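PDB 4OC8: restriction endonuclease AspBHI, which is a DNA modification-dependent restriction enzyme, probably binding modified DNA through its N-terminal domain and cutting with a C-terminal endonuclease domain. Local coordinates for residues A[274-287]-A[319-331]. Residues are numbered along the deposited sequence; the frame is centred on the assembly and turned at random.
Sequences RPWRDGGRDGIGRL and SRLISRIKHREFG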
ATOM      1  N   ARG A 274       1.793 -15.543  18.471  1.00 53.29           N
ATOM      2  CA  ARG A 274       0.934 -14.876  19.445  1.00 52.01           C
ATOM      3  C   ARG A 274      -0.231 -15.776  19.833  1.00 55.22           C
ATOM      4  O   ARG A 274      -1.196 -15.893  19.088  1.00 59.79           O
ATOM      5  CB  ARG A 274       0.388 -13.564  18.875  1.00 50.44           C
ATOM      6  CG  ARG A 274       1.418 -12.472  18.702  1.00 50.54           C
ATOM      7  CD  ARG A 274       0.887 -11.364  17.808  1.00 51.83           C
ATOM      8  NE  ARG A 274      -0.429 -10.870  18.214  1.00 44.74           N
ATOM      9  CZ  ARG A 274      -0.624  -9.982  19.184  1.00 52.01           C
ATOM     10  NH1 ARG A 274       0.412  -9.507  19.865  1.00 47.99           N
ATOM     11  NH2 ARG A 274      -1.852  -9.578  19.479  1.00 61.48           N
ATOM     12  N   PRO A 275      -0.135 -16.422  21.004  1.00 55.70           N
ATOM     13  CA  PRO A 275      -1.190 -17.298  21.525  1.00 58.95           C
ATOM     14  C   PRO A 275      -2.554 -16.608  21.539  1.00 54.00           C
ATOM     15  O   PRO A 275      -2.686 -15.494  22.051  1.00 48.31           O
ATOM     16  CB  PRO A 275      -0.728 -17.573  22.958  1.00 49.97           C
ATOM     17  CG  PRO A 275       0.749 -17.437  22.897  1.00 51.09           C
ATOM     18  CD  PRO A 275       1.007 -16.328  21.929  1.00 47.66           C
ATOM     19  N   TRP A 276      -3.556 -17.268  20.971  1.00 48.84           N
ATOM     20  CA  TRP A 276      -4.906 -16.726  20.953  1.00 49.10           C
ATOM     21  C   TRP A 276      -5.874 -17.601  21.761  1.00 52.64           C
ATOM     22  O   TRP A 276      -5.533 -18.717  22.166  1.00 51.61           O
ATOM     23  CB  TRP A 276      -5.388 -16.552  19.515  1.00 48.29           C
ATOM     24  CG  TRP A 276      -6.436 -15.502  19.363  1.00 52.46           C
ATOM     25  CD1 TRP A 276      -6.311 -14.171  19.645  1.00 46.48           C
ATOM     26  CD2 TRP A 276      -7.769 -15.688  18.882  1.00 47.26           C
ATOM     27  NE1 TRP A 276      -7.488 -13.518  19.372  1.00 46.84           N
ATOM     28  CE2 TRP A 276      -8.401 -14.428  18.903  1.00 49.76           C
ATOM     29  CE3 TRP A 276      -8.493 -16.798  18.436  1.00 50.56           C
ATOM     30  CZ2 TRP A 276      -9.722 -14.248  18.498  1.00 52.10           C
ATOM     31  CZ3 TRP A 276      -9.805 -16.618  18.034  1.00 54.86           C
ATOM     32  CH2 TRP A 276     -10.405 -15.353  18.068  1.00 53.04           C
ATOM     33  N   ARG A 277      -7.080 -17.088  21.979  1.00 50.96           N
ATOM     34  CA  ARG A 277      -8.042 -17.695  22.897  1.00 48.14           C
ATOM     35  C   ARG A 277      -8.486 -19.125  22.552  1.00 45.71           C
ATOM     36  O   ARG A 277      -8.778 -19.911  23.450  1.00 47.96           O
ATOM     37  CB  ARG A 277      -9.261 -16.777  23.080  1.00 41.67           C
ATOM     38  CG  ARG A 277     -10.190 -16.710  21.876  1.00 53.95           C
ATOM     39  CD  ARG A 277     -11.206 -15.574  21.996  1.00 58.92           C
ATOM     40  NE  ARG A 277     -12.206 -15.628  20.931  1.00 67.75           N
ATOM     41  CZ  ARG A 277     -13.052 -14.643  20.642  1.00 69.46           C
ATOM     42  NH1 ARG A 277     -13.017 -13.514  21.339  1.00 81.84           N
ATOM     43  NH2 ARG A 277     -13.929 -14.786  19.654  1.00 57.82           N
ATOM     44  N   ASP A 278      -8.531 -19.474  21.270  1.00 44.85           N
ATOM     45  CA  ASP A 278      -8.999 -20.809  20.892  1.00 46.49           C
ATOM     46  C   ASP A 278      -7.898 -21.872  20.866  1.00 54.72           C
ATOM     47  O   ASP A 278      -8.105 -22.980  20.367  1.00 57.27           O
ATOM     48  CB  ASP A 278      -9.768 -20.790  19.560  1.00 53.69           C
ATOM     49  CG  ASP A 278      -8.910 -20.366  18.372  1.00 52.25           C
ATOM     50  OD1 ASP A 278      -7.679 -20.196  18.518  1.00 47.26           O
ATOM     51  OD2 ASP A 278      -9.482 -20.211  17.272  1.00 52.48           O
ATOM     52  N   GLY A 279      -6.728 -21.529  21.395  1.00 48.13           N
ATOM     53  CA  GLY A 279      -5.612 -22.454  21.413  1.00 51.38           C
ATOM     54  C   GLY A 279      -4.706 -22.302  20.212  1.00 52.37           C
ATOM     55  O   GLY A 279      -3.578 -22.798  20.205  1.00 57.69           O
ATOM     56  N   GLY A 280      -5.201 -21.616  19.188  1.00 55.41           N
ATOM     57  CA  GLY A 280      -4.408 -21.333  18.008  1.00 51.61           C
ATOM     58  C   GLY A 280      -3.551 -20.099  18.210  1.00 58.11           C
ATOM     59  O   GLY A 280      -3.418 -19.594  19.329  1.00 48.19           O
ATOM     60  N   ARG A 281      -2.966 -19.606  17.124  1.00 64.75           N
ATOM     61  CA  ARG A 281      -2.187 -18.376  17.183  1.00 58.45           C
ATOM     62  C   ARG A 281      -2.902 -17.205  16.503  1.00 55.11           C
ATOM     63  O   ARG A 281      -3.774 -17.396  15.658  1.00 56.43           O
ATOM     64  CB  ARG A 281      -0.790 -18.593  16.600  1.00 56.30           C
ATOM     65  CG  ARG A 281       0.119 -19.427  17.486  1.00 56.09           C
ATOM     66  CD  ARG A 281       0.599 -20.684  16.779  1.00 53.23           C
ATOM     67  NE  ARG A 281       2.045 -20.682  16.573  1.00 54.82           N
ATOM     68  CZ  ARG A 281       2.635 -20.360  15.425  1.00 65.17           C
ATOM     69  NH1 ARG A 281       1.905 -20.020  14.370  1.00 54.08           N
ATOM     70  NH2 ARG A 281       3.957 -20.383  15.327  1.00 60.81           N
ATOM     71  N   ASP A 282      -2.534 -15.995  16.910  1.00 50.57           N
ATOM     72  CA  ASP A 282      -3.060 -14.763  16.339  1.00 48.63           C
ATOM     73  C   ASP A 282      -1.949 -14.022  15.601  1.00 53.47           C
ATOM     74  O   ASP A 282      -1.351 -13.089  16.139  1.00 38.57           O
ATOM     75  CB  ASP A 282      -3.631 -13.873  17.443  1.00 37.16           C
ATOM     76  CG  ASP A 282      -4.064 -12.516  16.934  1.00 57.13           C
ATOM     77  OD1 ASP A 282      -4.500 -12.430  15.767  1.00 59.64           O
ATOM     78  OD2 ASP A 282      -3.944 -11.535  17.702  1.00 57.89           O
ATOM     79  N   GLY A 283      -1.680 -14.431  14.364  1.00 53.43           N
ATOM     80  CA  GLY A 283      -0.637 -13.803  13.574  1.00 50.67           C
ATOM     81  C   GLY A 283      -0.995 -12.394  13.153  1.00 47.60           C
ATOM     82  O   GLY A 283      -2.082 -12.159  12.638  1.00 51.17           O
ATOM     83  N   ILE A 284      -0.088 -11.448  13.377  1.00 45.51           N
ATOM     84  CA  ILE A 284      -0.329 -10.074  12.949  1.00 38.52           C
ATOM     85  C   ILE A 284       0.822  -9.510  12.137  1.00 41.96           C
ATOM     86  O   ILE A 284       1.948 -10.008  12.194  1.00 41.63           O
ATOM     87  CB  ILE A 284      -0.614  -9.113  14.128  1.00 39.98           C
ATOM     88  CG1 ILE A 284       0.620  -8.962  15.015  1.00 39.87           C
ATOM     89  CG2 ILE A 284      -1.835  -9.560  14.914  1.00 33.32           C
ATOM     90  CD1 ILE A 284       0.468  -7.903  16.075  1.00 48.27           C
ATOM     91  N   GLY A 285       0.523  -8.453  11.390  1.00 49.11           N
ATOM     92  CA  GLY A 285       1.489  -7.808  10.526  1.00 48.06           C
ATOM     93  C   GLY A 285       1.437  -6.295  10.597  1.00 42.57           C
ATOM     94  O   GLY A 285       0.421  -5.712  10.987  1.00 47.16           O
ATOM     95  N   ARG A 286       2.545  -5.662  10.228  1.00 41.06           N
ATOM     96  CA  ARG A 286       2.610  -4.206  10.152  1.00 48.69           C
ATOM     97  C   ARG A 286       2.977  -3.767   8.726  1.00 49.33           C
ATOM     98  O   ARG A 286       3.905  -4.297   8.110  1.00 46.29           O
ATOM     99  CB  ARG A 286       3.607  -3.656  11.180  1.00 54.32           C
ATOM    100  CG  ARG A 286       3.373  -2.205  11.584  1.00 64.13           C
ATOM    101  CD  ARG A 286       2.206  -2.052  12.555  1.00 70.46           C
ATOM    102  NE  ARG A 286       2.492  -2.615  13.874  1.00 90.24           N
ATOM    103  CZ  ARG A 286       1.675  -2.515  14.920  1.00 97.63           C
ATOM    104  NH1 ARG A 286       0.520  -1.871  14.802  1.00 84.34           N
ATOM    105  NH2 ARG A 286       2.010  -3.058  16.084  1.00 72.32           N
ATOM    106  N   LEU A 287       2.233  -2.797   8.207  1.00 53.88           N
ATOM    107  CA  LEU A 287       2.390  -2.338   6.831  1.00 61.24           C
ATOM    108  C   LEU A 287       2.575  -0.826   6.786  1.00 55.09           C
ATOM    109  O   LEU A 287       1.904  -0.091   7.500  1.00 54.15           O
ATOM    110  CB  LEU A 287       1.155  -2.722   6.016  1.00 55.83           C
ATOM    111  CG  LEU A 287       1.065  -2.235   4.573  1.00 55.42           C
ATOM    112  CD1 LEU A 287       2.082  -2.953   3.718  1.00 58.90           C
ATOM    113  CD2 LEU A 287      -0.340  -2.442   4.030  1.00 55.95           C
ATOM    114  N   SER A 319     -15.005 -15.852   9.883  1.00 53.89           N
ATOM    115  CA  SER A 319     -15.474 -15.191  11.098  1.00 49.20           C
ATOM    116  C   SER A 319     -14.379 -15.114  12.156  1.00 52.21           C
ATOM    117  O   SER A 319     -14.325 -14.149  12.929  1.00 49.18           O
ATOM    118  CB  SER A 319     -16.708 -15.897  11.666  1.00 49.62           C
ATOM    119  OG  SER A 319     -17.280 -15.154  12.730  1.00 66.24           O
ATOM    120  N   ARG A 320     -13.508 -16.122  12.196  1.00 52.10           N
ATOM    121  CA  ARG A 320     -12.337 -16.028  13.078  1.00 48.33           C
ATOM    122  C   ARG A 320     -11.498 -14.772  12.780  1.00 54.77           C
ATOM    123  O   ARG A 320     -11.200 -13.967  13.680  1.00 58.77           O
ATOM    124  CB  ARG A 320     -11.463 -17.284  12.990  1.00 42.45           C
ATOM    125  CG  ARG A 320     -10.331 -17.299  14.008  1.00 46.04           C
ATOM    126  CD  ARG A 320      -9.580 -18.624  14.029  1.00 45.25           C
ATOM    127  NE  ARG A 320      -8.640 -18.690  15.151  1.00 44.78           N
ATOM    128  CZ  ARG A 320      -7.361 -18.334  15.080  1.00 53.74           C
ATOM    129  NH1 ARG A 320      -6.857 -17.886  13.939  1.00 63.63           N
ATOM    130  NH2 ARG A 320      -6.582 -18.423  16.150  1.00 50.03           N
ATOM    131  N   LEU A 321     -11.135 -14.605  11.510  1.00 49.32           N
ATOM    132  CA  LEU A 321     -10.348 -13.458  11.068  1.00 49.11           C
ATOM    133  C   LEU A 321     -11.082 -12.134  11.300  1.00 45.48           C
ATOM    134  O   LEU A 321     -10.484 -11.146  11.733  1.00 44.41           O
ATOM    135  CB  LEU A 321      -9.978 -13.612   9.591  1.00 45.78           C
ATOM    136  CG  LEU A 321      -9.282 -12.421   8.928  1.00 44.88           C
ATOM    137  CD1 LEU A 321      -7.999 -12.081   9.664  1.00 38.63           C
ATOM    138  CD2 LEU A 321      -9.005 -12.697   7.450  1.00 41.53           C
ATOM    139  N   ILE A 322     -12.380 -12.129  11.010  1.00 36.21           N
ATOM    140  CA  ILE A 322     -13.209 -10.949  11.206  1.00 48.53           C
ATOM    141  C   ILE A 322     -13.165 -10.530  12.668  1.00 52.95           C
ATOM    142  O   ILE A 322     -13.018  -9.348  12.981  1.00 56.14           O
ATOM    143  CB  ILE A 322     -14.673 -11.212  10.797  1.00 53.02           C
ATOM    144  CG1 ILE A 322     -14.759 -11.557   9.313  1.00 51.90           C
ATOM    145  CG2 ILE A 322     -15.537  -9.998  11.086  1.00 45.66           C
ATOM    146  CD1 ILE A 322     -14.269 -10.459   8.414  1.00 54.05           C
ATOM    147  N   SER A 323     -13.277 -11.506  13.562  1.00 52.73           N
ATOM    148  CA  SER A 323     -13.218 -11.220  14.989  1.00 49.31           C
ATOM    149  C   SER A 323     -11.817 -10.764  15.390  1.00 50.46           C
ATOM    150  O   SER A 323     -11.651 -10.017  16.356  1.00 49.36           O
ATOM    151  CB  SER A 323     -13.629 -12.441  15.808  1.00 44.15           C
ATOM    152  OG  SER A 323     -12.496 -13.203  16.175  1.00 59.06           O
ATOM    153  N   ARG A 324     -10.808 -11.209  14.647  1.00 51.78           N
ATOM    154  CA  ARG A 324      -9.438 -10.778  14.936  1.00 48.58           C
ATOM    155  C   ARG A 324      -9.047  -9.415  14.348  1.00 57.67           C
ATOM    156  O   ARG A 324      -8.007  -8.864  14.714  1.00 54.20           O
ATOM    157  CB  ARG A 324      -8.426 -11.851  14.525  1.00 43.58           C
ATOM    158  CG  ARG A 324      -8.364 -13.020  15.494  1.00 52.19           C
ATOM    159  CD  ARG A 324      -7.502 -14.152  14.970  1.00 47.62           C
ATOM    160  NE  ARG A 324      -6.190 -13.685  14.544  1.00 45.59           N
ATOM    161  CZ  ARG A 324      -5.644 -13.979  13.370  1.00 45.78           C
ATOM    162  NH1 ARG A 324      -6.297 -14.747  12.509  1.00 46.00           N
ATOM    163  NH2 ARG A 324      -4.444 -13.508  13.059  1.00 40.49           N
ATOM    164  N   ILE A 325      -9.860  -8.865  13.445  1.00 55.26           N
ATOM    165  CA  ILE A 325      -9.518  -7.563  12.856  1.00 57.87           C
ATOM    166  C   ILE A 325     -10.264  -6.390  13.484  1.00 59.70           C
ATOM    167  O   ILE A 325     -10.268  -5.290  12.931  1.00 68.16           O
ATOM    168  CB  ILE A 325      -9.737  -7.516  11.324  1.00 50.19           C
ATOM    169  CG1 ILE A 325     -11.218  -7.673  10.982  1.00 45.75           C
ATOM    170  CG2 ILE A 325      -8.888  -8.563  10.620  1.00 45.21           C
ATOM    171  CD1 ILE A 325     -11.480  -7.725   9.512  1.00 40.77           C
ATOM    172  N   LYS A 326     -10.892  -6.628  14.631  1.00 56.59           N
ATOM    173  CA  LYS A 326     -11.653  -5.590  15.324  1.00 70.35           C
ATOM    174  C   LYS A 326     -10.832  -4.322  15.545  1.00 76.06           C
ATOM    175  O   LYS A 326     -11.259  -3.227  15.177  1.00 86.79           O
ATOM    176  CB  LYS A 326     -12.169  -6.108  16.672  1.00 81.17           C
ATOM    177  CG  LYS A 326     -13.562  -6.737  16.644  1.00 79.97           C
ATOM    178  CD  LYS A 326     -14.653  -5.679  16.511  1.00 88.03           C
ATOM    179  CE  LYS A 326     -16.018  -6.224  16.913  1.00 72.73           C
ATOM    180  NZ  LYS A 326     -16.391  -7.450  16.155  1.00 87.48           N
ATOM    181  N   HIS A 327      -9.653  -4.479  16.138  1.00 67.16           N
ATOM    182  CA  HIS A 327      -8.821  -3.334  16.495  1.00 71.47           C
ATOM    183  C   HIS A 327      -7.729  -3.068  15.468  1.00 79.57           C
ATOM    184  O   HIS A 327      -6.815  -2.278  15.712  1.00 88.19           O
ATOM    185  CB  HIS A 327      -8.195  -3.537  17.876  1.00 78.98           C
ATOM    186  CG  HIS A 327      -9.193  -3.591  18.994  1.00 97.00           C
ATOM    187  ND1 HIS A 327      -8.907  -4.151  20.219  1.00 86.28           N
ATOM    188  CD2 HIS A 327     -10.472  -3.153  19.067  1.00 89.38           C
ATOM    189  CE1 HIS A 327      -9.968  -4.058  21.001  1.00 86.14           C
ATOM    190  NE2 HIS A 327     -10.931  -3.458  20.327  1.00 85.79           N
ATOM    191  N   ARG A 328      -7.825  -3.728  14.321  1.00 74.51           N
ATOM    192  CA  ARG A 328      -6.829  -3.568  13.269  1.00 63.01           C
ATOM    193  C   ARG A 328      -7.471  -3.073  11.979  1.00 59.40           C
ATOM    194  O   ARG A 328      -8.683  -3.183  11.797  1.00 63.61           O
ATOM    195  CB  ARG A 328      -6.079  -4.881  13.047  1.00 60.47           C
ATOM    196  CG  ARG A 328      -5.624  -5.517  14.351  1.00 64.95           C
ATOM    197  CD  ARG A 328      -4.286  -6.209  14.221  1.00 61.53           C
ATOM    198  NE  ARG A 328      -3.500  -6.064  15.443  1.00 58.53           N
ATOM    199  CZ  ARG A 328      -3.621  -6.855  16.503  1.00 69.00           C
ATOM    200  NH1 ARG A 328      -4.499  -7.851  16.491  1.00 69.02           N
ATOM    201  NH2 ARG A 328      -2.863  -6.650  17.573  1.00 64.37           N
ATOM    202  N   GLU A 329      -6.654  -2.516  11.093  1.00 55.06           N
ATOM    203  CA  GLU A 329      -7.161  -1.879   9.883  1.00 58.09           C
ATOM    204  C   GLU A 329      -7.754  -2.883   8.908  1.00 46.93           C
ATOM    205  O   GLU A 329      -8.820  -2.648   8.338  1.00 55.74           O
ATOM    206  CB  GLU A 329      -6.057  -1.071   9.196  1.00 59.51           C
ATOM    207  CG  GLU A 329      -5.249  -0.198  10.145  1.00 73.49           C
ATOM    208  CD  GLU A 329      -6.096   0.803  10.907  1.00 94.17           C
ATOM    209  OE1 GLU A 329      -7.144   1.234  10.377  1.00101.70           O
ATOM    210  OE2 GLU A 329      -5.708   1.156  12.041  1.00103.74           O
ATOM    211  N   PHE A 330      -7.064  -4.001   8.715  1.00 39.64           N
ATOM    212  CA  PHE A 330      -7.562  -5.032   7.811  1.00 41.16           C
ATOM    213  C   PHE A 330      -7.061  -6.447   8.128  1.00 39.72           C
ATOM    214  O   PHE A 330      -6.329  -6.664   9.096  1.00 39.61           O
ATOM    215  CB  PHE A 330      -7.255  -4.660   6.357  1.00 37.06           C
ATOM    216  CG  PHE A 330      -5.790  -4.645   6.024  1.00 41.87           C
ATOM    217  CD1 PHE A 330      -4.986  -3.576   6.403  1.00 40.29           C
ATOM    218  CD2 PHE A 330      -5.220  -5.691   5.314  1.00 32.20           C
ATOM    219  CE1 PHE A 330      -3.639  -3.557   6.088  1.00 33.05           C
ATOM    220  CE2 PHE A 330      -3.878  -5.678   4.995  1.00 32.49           C
ATOM    221  CZ  PHE A 330      -3.084  -4.609   5.381  1.00 36.87           C
ATOM    222  N   GLY A 331      -7.477  -7.406   7.308  1.00 32.63           N
ATOM    223  CA  GLY A 331      -7.049  -8.782   7.462  1.00 36.96           C
ATOM    224  C   GLY A 331      -6.701  -9.439   6.138  1.00 42.25           C
ATOM    225  O   GLY A 331      -7.287  -9.115   5.107  1.00 47.91           O
TER
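Trp-276 lays one face of its indole over Arg-324, whose CG sits 4.0 Å from the centroid of the six-membered ring in a CH-pi contact; the CG of Arg-277 lies toward the rim of the opposite face. Beside the ring runs Arg-320, extended from CG to NE with CG anti to the backbone N (chi1 -173°), which carries its guanidinium to the 276-279 turn. It grips Asp-278 side-on, the planes nearly coplanar: Arg-320 NE lies 2.7 Å from Asp-278 OD2 and Arg-320 NH2 3.2 Å from Asp-278 OD1. Arg-320 NH2 also donates almost straight to Arg-281 O (3.0 Å), from above the carbonyl plane. OD1 of Asp-278 takes a further bond from Gly-280 N, closing an Asx turn. A leucine in place of Arg-320 would probably leave Asp-278 without its cationic mate and Arg-281 O without this donor. Deeper in, Arg-324 forms a salt bridge to Asp-282 OD1 through NE and, weakly, NH2, the planes 83° apart; Asp-282 OD2 has a weak bond from Arg-274 and a long ion pair with Arg-328. Glu-303 pairs with both Arg-320 and Arg-324. Arg-328 lays its guanidinium over Ile-284 CG2, and Leu-287 CD2 touches Phe-330 CZ. Helix 315-324, the loop after it and the start of strand 330-335 meet loop 274-283 and strand 284-289 along the domain's mixed sheet, the turn at the exposed end, consistent with a PD-(D/E)XK nuclease fold.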